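PDB 5CQF: L-lysine 6-monooxygenase from Pseudomonas syringae pv. tomato, which probably acts as an FAD- and NADP-dependent oxidoreductase that hydroxylates the side-chain amine of L-lysine in siderophore biosynthesis. Local coordinates for residues Q410-S413 and L414-L417; H72-D76 and L77-R81; I174-A177 and F178-L181; Q57-R60 and E61-A65. All coordinates share one frame; numbering follows the deposited sequence.

Interaction 1: residues Q410-S413 and L414-L417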
loop_
_atom_site.group_PDB
_atom_site.type_symbol
_atom_site.label_atom_id
_atom_site.label_comp_id
_atom_site.label_asym_id
_atom_site.label_seq_id
_atom_site.Cartn_x
_atom_site.Cartn_y
_atom_site.Cartn_z
ATOM N N GLN A 410 17.262 9.805 -16.464
ATOM C CA GLN A 410 16.238 10.625 -17.105
ATOM C C GLN A 410 15.249 11.193 -16.073
ATOM O O GLN A 410 14.067 11.273 -16.361
ATOM C CB GLN A 410 15.512 9.848 -18.221
ATOM C CG GLN A 410 16.383 9.492 -19.421
ATOM C CD GLN A 410 16.972 10.722 -20.112
ATOM O OE1 GLN A 410 16.263 11.489 -20.774
ATOM N NE2 GLN A 410 18.280 10.921 -19.941
ATOM N N SER A 411 15.735 11.605 -14.891
ATOM C CA SER A 411 14.893 12.209 -13.839
ATOM C C SER A 411 14.403 13.590 -14.275
ATOM O O SER A 411 15.179 14.503 -14.543
ATOM C CB SER A 411 15.668 12.346 -12.526
ATOM O OG SER A 411 14.874 12.937 -11.508
ATOM N N PHE A 412 13.094 13.733 -14.345
ATOM C CA PHE A 412 12.524 14.974 -14.824
ATOM C C PHE A 412 12.839 16.103 -13.861
ATOM O O PHE A 412 13.190 17.197 -14.288
ATOM C CB PHE A 412 11.038 14.834 -14.991
ATOM C CG PHE A 412 10.632 14.109 -16.223
ATOM C CD1 PHE A 412 11.544 13.401 -16.989
ATOM C CD2 PHE A 412 9.296 14.129 -16.618
ATOM C CE1 PHE A 412 11.149 12.755 -18.137
ATOM C CE2 PHE A 412 8.888 13.478 -17.773
ATOM C CZ PHE A 412 9.822 12.786 -18.532
ATOM N N SER A 413 12.744 15.842 -12.571
ATOM C CA SER A 413 13.023 16.888 -11.617
ATOM C C SER A 413 14.461 17.397 -11.699
ATOM O O SER A 413 14.698 18.612 -11.588
ATOM C CB SER A 413 12.686 16.441 -10.201
ATOM O OG SER A 413 13.283 15.195 -9.864
ATOM N N LEU A 414 15.421 16.501 -11.919
ATOM C CA LEU A 414 16.818 16.914 -12.007
ATOM C C LEU A 414 17.013 17.838 -13.199
ATOM O O LEU A 414 17.719 18.833 -13.087
ATOM C CB LEU A 414 17.750 15.698 -12.119
ATOM C CG LEU A 414 17.790 14.839 -10.844
ATOM C CD1 LEU A 414 18.766 13.659 -11.002
ATOM C CD2 LEU A 414 18.121 15.638 -9.583
HETATM N N MSE A 415 16.344 17.515 -14.310
HETATM C CA MSE A 415 16.389 18.325 -15.510
HETATM C C MSE A 415 15.875 19.687 -15.256
HETATM O O MSE A 415 16.421 20.661 -15.772
HETATM C CB MSE A 415 15.575 17.733 -16.636
HETATM C CG MSE A 415 16.426 16.656 -17.258
HETATM SE SE MSE A 415 15.190 15.412 -18.100
HETATM C CE MSE A 415 16.720 14.212 -18.497
ATOM N N ALA A 416 14.827 19.778 -14.452
ATOM C CA ALA A 416 14.240 21.084 -14.143
ATOM C C ALA A 416 15.228 21.944 -13.433
ATOM O O ALA A 416 15.340 23.102 -13.730
ATOM C CB ALA A 416 13.015 20.934 -13.299
ATOM N N LEU A 417 15.949 21.365 -12.487
ATOM C CA LEU A 417 16.903 22.115 -11.645
ATOM C C LEU A 417 18.146 22.523 -12.415
ATOM O O LEU A 417 18.607 23.660 -12.299
ATOM C CB LEU A 417 17.270 21.303 -10.400
ATOM C CG LEU A 417 16.042 21.100 -9.460
ATOM C CD1 LEU A 417 16.323 20.130 -8.336
ATOM C CD2 LEU A 417 15.618 22.422 -8.857
#
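Met415, a selenomethionine, meets both Phe412 and Gln410 across the first turn of helix 412-428. Backbone bonds come first: Met415 N donates to Ser411 O at 3.2 Å, and the same i to i+4 step is repeated from Ala416 N to Phe412 O (3.1 Å) and from Leu417 N to Ser413 O (3.2 Å). Ser411, at the N-cap position, therefore contributes the first carbonyl of the ladder.

The apolar contacts split between two sides. Met415 SE lies 5.4 Å from the centroid of the Phe412 ring and 57° off its normal, an oblique Met-aromatic contact whose nearest ring atom is CD1. Extended beyond CG (chi2 155°, chi3 -174°), the Met415 chain carries CE on to the amide of Gln410, where CE lies 3.6 Å from OE1. Leu414 instead sets CG against Ser411 OG at 3.5 Å and CD1 beside Ser411 CB.

Pro23 and Ala27 of helix 23-37 pack on Met415, while Trp114 meets the Phe412 ring nearly at right angles. Across the segments, polar bonding is confined to the backbone and the side chains meet through dispersion and the polarisable selenium, consistent with a buried helix start held by shape and regular main-chain bonding.

Interaction 2: residues H72-D76 and L77-R81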
loop_
_atom_site.group_PDB
_atom_site.type_symbol
_atom_site.label_atom_id
_atom_site.label_comp_id
_atom_site.label_asym_id
_atom_site.label_seq_id
_atom_site.Cartn_x
_atom_site.Cartn_y
_atom_site.Cartn_z
ATOM N N HIS A 72 7.002 11.283 -7.101
ATOM C CA HIS A 72 5.907 12.174 -6.857
ATOM C C HIS A 72 5.665 13.023 -8.109
ATOM O O HIS A 72 6.573 13.354 -8.862
ATOM C CB HIS A 72 6.185 13.036 -5.618
ATOM C CG HIS A 72 4.965 13.653 -5.086
ATOM N ND1 HIS A 72 4.538 14.889 -5.497
ATOM C CD2 HIS A 72 3.995 13.157 -4.290
ATOM C CE1 HIS A 72 3.372 15.148 -4.943
ATOM N NE2 HIS A 72 3.017 14.109 -4.213
ATOM N N VAL A 73 4.404 13.380 -8.294
ATOM C CA VAL A 73 3.932 14.121 -9.451
ATOM C C VAL A 73 4.501 15.572 -9.537
ATOM O O VAL A 73 4.595 16.104 -10.592
ATOM C CB VAL A 73 2.384 13.980 -9.489
ATOM C CG1 VAL A 73 1.698 14.949 -8.538
ATOM C CG2 VAL A 73 1.843 14.079 -10.886
ATOM N N PHE A 74 4.983 16.159 -8.450
ATOM C CA PHE A 74 5.645 17.459 -8.475
ATOM C C PHE A 74 7.003 17.451 -9.127
ATOM O O PHE A 74 7.525 18.510 -9.492
ATOM C CB PHE A 74 5.888 18.003 -7.065
ATOM C CG PHE A 74 4.649 18.449 -6.340
ATOM C CD1 PHE A 74 3.536 18.911 -7.016
ATOM C CD2 PHE A 74 4.623 18.428 -4.964
ATOM C CE1 PHE A 74 2.405 19.318 -6.323
ATOM C CE2 PHE A 74 3.518 18.861 -4.261
ATOM C CZ PHE A 74 2.395 19.294 -4.940
ATOM N N ARG A 75 7.582 16.272 -9.258
ATOM C CA ARG A 75 8.920 16.130 -9.784
ATOM C C ARG A 75 8.811 15.921 -11.292
ATOM O O ARG A 75 9.163 14.852 -11.827
ATOM C CB ARG A 75 9.633 15.006 -9.049
ATOM C CG ARG A 75 9.689 15.353 -7.561
ATOM C CD ARG A 75 10.481 14.388 -6.668
ATOM N NE ARG A 75 11.791 14.145 -7.220
ATOM C CZ ARG A 75 12.375 12.947 -7.304
ATOM N NH1 ARG A 75 11.756 11.850 -6.855
ATOM N NH2 ARG A 75 13.584 12.869 -7.860
ATOM N N ASP A 76 8.320 16.987 -11.936
ATOM C CA ASP A 76 8.052 17.086 -13.360
ATOM C C ASP A 76 9.138 17.945 -13.999
ATOM O O ASP A 76 10.180 18.159 -13.373
ATOM C CB ASP A 76 6.627 17.648 -13.603
ATOM C CG ASP A 76 6.419 19.098 -13.113
ATOM O OD1 ASP A 76 7.360 19.884 -13.012
ATOM O OD2 ASP A 76 5.264 19.460 -12.810
ATOM N N LEU A 77 8.906 18.454 -15.222
ATOM C CA LEU A 77 9.947 19.186 -15.965
ATOM C C LEU A 77 10.141 20.608 -15.541
ATOM O O LEU A 77 11.082 21.241 -16.036
ATOM C CB LEU A 77 9.673 19.199 -17.474
ATOM C CG LEU A 77 9.961 17.896 -18.188
ATOM C CD1 LEU A 77 9.396 17.961 -19.591
ATOM C CD2 LEU A 77 11.454 17.545 -18.221
ATOM N N VAL A 78 9.265 21.147 -14.683
ATOM C CA VAL A 78 9.365 22.594 -14.320
ATOM C C VAL A 78 9.163 22.962 -12.885
ATOM O O VAL A 78 9.779 23.901 -12.411
ATOM C CB VAL A 78 8.388 23.468 -15.140
ATOM C CG1 VAL A 78 8.710 23.326 -16.604
ATOM C CG2 VAL A 78 6.929 23.090 -14.889
ATOM N N THR A 79 8.288 22.233 -12.207
ATOM C CA THR A 79 7.789 22.601 -10.889
ATOM C C THR A 79 8.891 22.742 -9.846
ATOM O O THR A 79 8.805 23.633 -9.023
ATOM C CB THR A 79 6.728 21.580 -10.436
ATOM O OG1 THR A 79 5.571 21.687 -11.259
ATOM C CG2 THR A 79 6.341 21.742 -8.961
ATOM N N PRO A 80 9.921 21.851 -9.838
ATOM C CA PRO A 80 10.914 22.008 -8.751
ATOM C C PRO A 80 11.698 23.283 -8.878
ATOM O O PRO A 80 12.225 23.777 -7.888
ATOM C CB PRO A 80 11.827 20.768 -8.882
ATOM C CG PRO A 80 11.073 19.800 -9.701
ATOM C CD PRO A 80 10.153 20.617 -10.605
ATOM N N ARG A 81 11.749 23.807 -10.094
ATOM C CA ARG A 81 12.362 25.105 -10.413
ATOM C C ARG A 81 11.347 26.239 -10.292
ATOM O O ARG A 81 11.665 27.287 -9.732
ATOM C CB ARG A 81 12.889 25.089 -11.846
ATOM C CG ARG A 81 13.387 26.441 -12.321
ATOM C CD ARG A 81 13.934 26.423 -13.742
ATOM N NE ARG A 81 12.935 25.954 -14.692
ATOM C CZ ARG A 81 11.908 26.665 -15.149
ATOM N NH1 ARG A 81 11.737 27.936 -14.801
ATOM N NH2 ARG A 81 11.047 26.096 -15.988
#
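Val78 and Thr79 both turn their amides onto OD1 of Asp76, the residue whose carboxylate organises this loop; Leu77, just before them, points its side chain away from segment 72-76. At Val78 the main chain turns back: Val78 N donates to Asp76 OD1 at 2.8 Å, arriving from above the carboxylate plane, 36° out of it, and so closes an Asx turn. Thr79 adds two bonds. Its N extends the Asx turn, reaching the same OD1 at 2.7 Å with an N-H...O angle of 169° and using the syn lone pair, and its OG1 donates to Asp76 OD2, also at 2.7 Å, on the syn side. Both carboxylate oxygens are thus engaged, OD1 by two amides, which fixes the rotation of the group. Asp76 chi1 of 65° places CG between its own N and carbonyl carbon, bringing the carboxylate round to these donors. Such bonding would be expected to stabilise the ionised carboxylate.

Thr79 CB also lies 3.3 Å from Phe74 O, and its CG2 comes obliquely to the Phe74 ring. Pro80 continues the packing, with CD 3.5 Å from Phe74 O and CG near Arg75 CA. Beyond it, Arg81 carries its guanidinium to a salt bridge with Asp34.

The loop is wedged between several helices. Leu77 packs on helix 23-37, Asp76 on helix 111-125, and Pro80 on helix 412-428; Asp76 OD2 also accepts from Phe89 N at the start of helix 89-96. His72 meets Phe102 of the second subunit edge-to-face, so the loop also borders a subunit interface.

Interaction 3: residues I174-A177 and F178-L181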
loop_
_atom_site.group_PDB
_atom_site.type_symbol
_atom_site.label_atom_id
_atom_site.label_comp_id
_atom_site.label_asym_id
_atom_site.label_seq_id
_atom_site.Cartn_x
_atom_site.Cartn_y
_atom_site.Cartn_z
ATOM N N ILE A 174 28.389 -1.400 -25.681
ATOM C CA ILE A 174 28.436 -2.702 -26.342
ATOM C C ILE A 174 29.826 -3.298 -26.137
ATOM O O ILE A 174 30.790 -2.861 -26.782
ATOM C CB ILE A 174 28.254 -2.580 -27.873
ATOM C CG1 ILE A 174 26.978 -1.802 -28.243
ATOM C CG2 ILE A 174 28.272 -3.963 -28.510
ATOM C CD1 ILE A 174 25.686 -2.475 -27.823
ATOM N N PRO A 175 29.950 -4.304 -25.258
ATOM C CA PRO A 175 31.270 -4.920 -25.136
ATOM C C PRO A 175 31.754 -5.442 -26.486
ATOM O O PRO A 175 30.927 -5.870 -27.302
ATOM C CB PRO A 175 31.041 -6.076 -24.160
ATOM C CG PRO A 175 29.807 -5.716 -23.409
ATOM C CD PRO A 175 28.959 -4.910 -24.355
ATOM N N GLN A 176 33.070 -5.362 -26.706
ATOM C CA GLN A 176 33.748 -5.883 -27.913
ATOM C C GLN A 176 33.236 -7.253 -28.398
ATOM O O GLN A 176 33.009 -7.436 -29.599
ATOM C CB GLN A 176 35.273 -5.944 -27.668
ATOM C CG GLN A 176 36.082 -6.830 -28.623
ATOM C CD GLN A 176 36.124 -6.314 -30.059
ATOM O OE1 GLN A 176 35.142 -6.413 -30.800
ATOM N NE2 GLN A 176 37.275 -5.774 -30.464
ATOM N N ALA A 177 33.051 -8.197 -27.473
ATOM C CA ALA A 177 32.579 -9.545 -27.820
ATOM C C ALA A 177 31.285 -9.557 -28.662
ATOM O O ALA A 177 31.021 -10.525 -29.389
ATOM C CB ALA A 177 32.385 -10.368 -26.551
ATOM N N PHE A 178 30.487 -8.494 -28.567
ATOM C CA PHE A 178 29.181 -8.450 -29.224
ATOM C C PHE A 178 29.095 -7.586 -30.484
ATOM O O PHE A 178 28.149 -7.737 -31.238
ATOM C CB PHE A 178 28.123 -7.945 -28.243
ATOM C CG PHE A 178 27.974 -8.784 -27.017
ATOM C CD1 PHE A 178 27.297 -9.985 -27.061
ATOM C CD2 PHE A 178 28.481 -8.354 -25.800
ATOM C CE1 PHE A 178 27.146 -10.750 -25.919
ATOM C CE2 PHE A 178 28.324 -9.109 -24.653
ATOM C CZ PHE A 178 27.659 -10.307 -24.712
ATOM N N GLU A 179 30.043 -6.680 -30.709
ATOM C CA GLU A 179 29.919 -5.703 -31.808
ATOM C C GLU A 179 29.625 -6.312 -33.183
ATOM O O GLU A 179 28.784 -5.801 -33.925
ATOM C CB GLU A 179 31.142 -4.785 -31.881
ATOM C CG GLU A 179 30.891 -3.471 -31.163
ATOM C CD GLU A 179 32.141 -2.631 -30.948
ATOM O OE1 GLU A 179 33.073 -2.674 -31.798
ATOM O OE2 GLU A 179 32.170 -1.908 -29.915
ATOM N N ALA A 180 30.292 -7.409 -33.515
ATOM C CA ALA A 180 30.081 -8.056 -34.816
ATOM C C ALA A 180 28.705 -8.701 -34.905
ATOM O O ALA A 180 28.211 -8.992 -36.007
ATOM C CB ALA A 180 31.165 -9.095 -35.080
ATOM N N LEU A 181 28.091 -8.930 -33.743
ATOM C CA LEU A 181 26.844 -9.682 -33.663
ATOM C C LEU A 181 25.593 -8.808 -33.679
ATOM O O LEU A 181 24.508 -9.314 -33.981
ATOM C CB LEU A 181 26.861 -10.590 -32.429
ATOM C CG LEU A 181 27.992 -11.622 -32.372
ATOM C CD1 LEU A 181 27.935 -12.428 -31.084
ATOM C CD2 LEU A 181 27.949 -12.556 -33.577
#
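Phe178 N donates to Pro175 O at 2.9 Å, the first bond of a short, weakly bonded helical turn about residues 176-179. Glu179 N to Gln176 O (3.3 Å) repeats the i to i+3 spacing. Both donors stand above the planes of their acceptor carbonyls, by 40° and 62°, consistent with the tight i to i+3 spacing. Leu181 N to Phe178 O has the same spacing, two residues further on.

Among the side chains, Phe178 presents a ring edge to Pro175: CG of the proline lies in the ring plane, 3.8 Å from Phe178 CD2, and the proline CB and CD stand at similar distances from the same ring carbon. Ala177 CB lies over one face of that ring. With CG anti to the carbonyl carbon (chi1 -59°), Phe178 swings toward its own N and toward the proline.

The turn leads into strand 186-188, an outer strand of one of the two parallel sheets; Phe178 packs on Leu186 there and on Ile316 and Ile319 of strand 314-322, so its ring joins the turn to both strands.

Ile174 CG2 touches Glu179 CG at 3.8 Å and Phe178 CB at 4.0 Å. Glu179 CG is the atom that meets the isoleucine side chain, the two chains crossing at a slant.

Interaction 4: residues Q57-R60 and E61-A65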
loop_
_atom_site.group_PDB
_atom_site.type_symbol
_atom_site.label_atom_id
_atom_site.label_comp_id
_atom_site.label_asym_id
_atom_site.label_seq_id
_atom_site.Cartn_x
_atom_site.Cartn_y
_atom_site.Cartn_z
ATOM N N GLN A 57 5.496 10.647 -31.190
ATOM C CA GLN A 57 5.182 9.971 -29.940
ATOM C C GLN A 57 6.086 8.753 -29.755
ATOM O O GLN A 57 6.632 8.554 -28.684
ATOM C CB GLN A 57 3.705 9.559 -29.913
ATOM C CG GLN A 57 3.197 9.118 -28.545
ATOM C CD GLN A 57 1.747 8.620 -28.556
ATOM O OE1 GLN A 57 1.411 7.651 -27.866
ATOM N NE2 GLN A 57 0.882 9.286 -29.329
ATOM N N TRP A 58 6.251 7.950 -30.805
ATOM C CA TRP A 58 7.141 6.786 -30.759
ATOM C C TRP A 58 8.516 7.124 -30.170
ATOM O O TRP A 58 9.014 6.404 -29.294
ATOM C CB TRP A 58 7.300 6.155 -32.158
ATOM C CG TRP A 58 8.149 4.884 -32.170
ATOM C CD1 TRP A 58 9.467 4.774 -32.543
ATOM C CD2 TRP A 58 7.733 3.560 -31.779
ATOM N NE1 TRP A 58 9.890 3.469 -32.406
ATOM C CE2 TRP A 58 8.847 2.706 -31.942
ATOM C CE3 TRP A 58 6.527 3.017 -31.311
ATOM C CZ2 TRP A 58 8.791 1.337 -31.654
ATOM C CZ3 TRP A 58 6.473 1.656 -31.024
ATOM C CH2 TRP A 58 7.601 0.833 -31.197
ATOM N N HIS A 59 9.120 8.212 -30.649
ATOM C CA HIS A 59 10.458 8.587 -30.203
ATOM C C HIS A 59 10.491 9.055 -28.743
ATOM O O HIS A 59 11.432 8.739 -28.019
ATOM C CB HIS A 59 11.055 9.663 -31.091
ATOM C CG HIS A 59 12.377 10.163 -30.600
ATOM N ND1 HIS A 59 13.543 9.437 -30.737
ATOM C CD2 HIS A 59 12.713 11.296 -29.933
ATOM C CE1 HIS A 59 14.543 10.114 -30.197
ATOM N NE2 HIS A 59 14.066 11.245 -29.703
ATOM N N ARG A 60 9.483 9.816 -28.320
ATOM C CA ARG A 60 9.412 10.295 -26.937
ATOM C C ARG A 60 9.264 9.118 -25.953
ATOM O O ARG A 60 9.919 9.086 -24.901
ATOM C CB ARG A 60 8.250 11.275 -26.774
ATOM C CG ARG A 60 8.354 12.543 -27.614
ATOM C CD ARG A 60 7.154 13.447 -27.376
ATOM N NE ARG A 60 6.795 14.242 -28.552
ATOM C CZ ARG A 60 5.623 14.194 -29.203
ATOM N NH1 ARG A 60 5.428 14.981 -30.261
ATOM N NH2 ARG A 60 4.641 13.382 -28.819
ATOM N N GLU A 61 8.415 8.152 -26.318
ATOM C CA GLU A 61 8.251 6.898 -25.569
ATOM C C GLU A 61 9.526 6.042 -25.564
ATOM O O GLU A 61 9.830 5.363 -24.586
ATOM C CB GLU A 61 7.069 6.085 -26.120
ATOM C CG GLU A 61 5.721 6.748 -25.879
ATOM C CD GLU A 61 4.535 5.817 -26.080
ATOM O OE1 GLU A 61 4.494 5.110 -27.112
ATOM O OE2 GLU A 61 3.635 5.802 -25.201
ATOM N N LEU A 62 10.270 6.073 -26.658
ATOM C CA LEU A 62 11.580 5.435 -26.689
ATOM C C LEU A 62 12.513 6.054 -25.627
ATOM O O LEU A 62 13.312 5.338 -25.028
ATOM C CB LEU A 62 12.203 5.546 -28.089
ATOM C CG LEU A 62 13.166 4.440 -28.538
ATOM C CD1 LEU A 62 12.416 3.169 -28.920
ATOM C CD2 LEU A 62 14.013 4.918 -29.708
ATOM N N LEU A 63 12.387 7.365 -25.389
ATOM C CA LEU A 63 13.269 8.096 -24.453
ATOM C C LEU A 63 13.037 7.807 -22.966
ATOM O O LEU A 63 13.913 8.045 -22.141
ATOM C CB LEU A 63 13.113 9.605 -24.640
ATOM C CG LEU A 63 13.532 10.198 -25.986
ATOM C CD1 LEU A 63 12.858 11.556 -26.223
ATOM C CD2 LEU A 63 15.049 10.309 -26.059
ATOM N N LEU A 64 11.840 7.369 -22.614
ATOM C CA LEU A 64 11.517 7.150 -21.217
ATOM C C LEU A 64 11.854 5.733 -20.749
ATOM O O LEU A 64 11.974 5.494 -19.542
ATOM C CB LEU A 64 10.052 7.471 -20.950
ATOM C CG LEU A 64 9.591 8.906 -21.260
ATOM C CD1 LEU A 64 8.343 9.207 -20.443
ATOM C CD2 LEU A 64 10.661 9.951 -20.975
ATOM N N ALA A 65 12.051 4.822 -21.704
ATOM C CA ALA A 65 12.312 3.432 -21.398
ATOM C C ALA A 65 13.490 3.280 -20.429
ATOM O O ALA A 65 14.420 4.078 -20.439
ATOM C CB ALA A 65 12.517 2.631 -22.672
#
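His59 and Leu63, one helical turn apart, form a CH-pi contact. Leu63 CG sits over one face of the imidazole, 4.3 Å from its centroid and 26° off the ring normal. Its CD1 reaches His59 NE2 at 3.7 Å, while CD2 lies farther round toward CE1. The histidine CG is anti to its N (chi1 175°), which extends the ring outward from the helix, where one face meets the Leu63 branch.

Gln57 and Glu61 run side by side in the same direction, but their flat ends are turned: the amide and carboxylate planes are 80° apart. Gln57 OE1 stays 3.9 Å from Glu61 OE2. The carboxylate has a partner in His112 ND1, which is bonded to OE2. Trp58 meets Leu62 more loosely, its NE1 4.3 Å from CD1 in an oblique approach.

Arg60 directs its guanidinium back toward Gln57, whose N lies 3.7 Å above one face of the group, and makes a salt bridge with Asp55 just before the helix.

Main-chain bonds underlie these pairs. Glu61 N to Gln57 O is nearly straight, at 3.0 Å, and Leu62 N to Trp58 O follows at 2.9 Å. Farther on the geometry deteriorates: Leu63 N shares weak bonds to His59 O and Arg60 O, and Leu64 N bonds weakly to Arg60 O. Regular i to i+4 bonding that gives way to weak, mixed i to i+3 bonding is typical of the last turn of an alpha-helix, here helix 57-64, which follows strand 47-50 of the parallel sheet containing strand 16-19 and whose Leu63 packs on the residues of that sheet's probable Rossmann-type glycine-rich turn.

Along the chain the order is interaction 4, interaction 2, interaction 3, interaction 1. Although last, interaction 1 touches both early ones: Phe412 CZ packs on Leu64 CD2 of interaction 4 at 3.8 Å, and Ala416 CB lies 3.4 Å from Leu77 O of interaction 2. Centres of interactions 1 and 2 are about 8 Å apart, those of 1 and 4 about 16 Å; all three have neighbours on helix 111-125. They gather early and late parts of the chain round the probable Rossmann-type glycine-rich turn after strand 16-19. Interaction 3, centred about 39 Å from interaction 2 across the chain's centre, borders the second parallel sheet, consistent with a flavoprotein of two dinucleotide-binding domains.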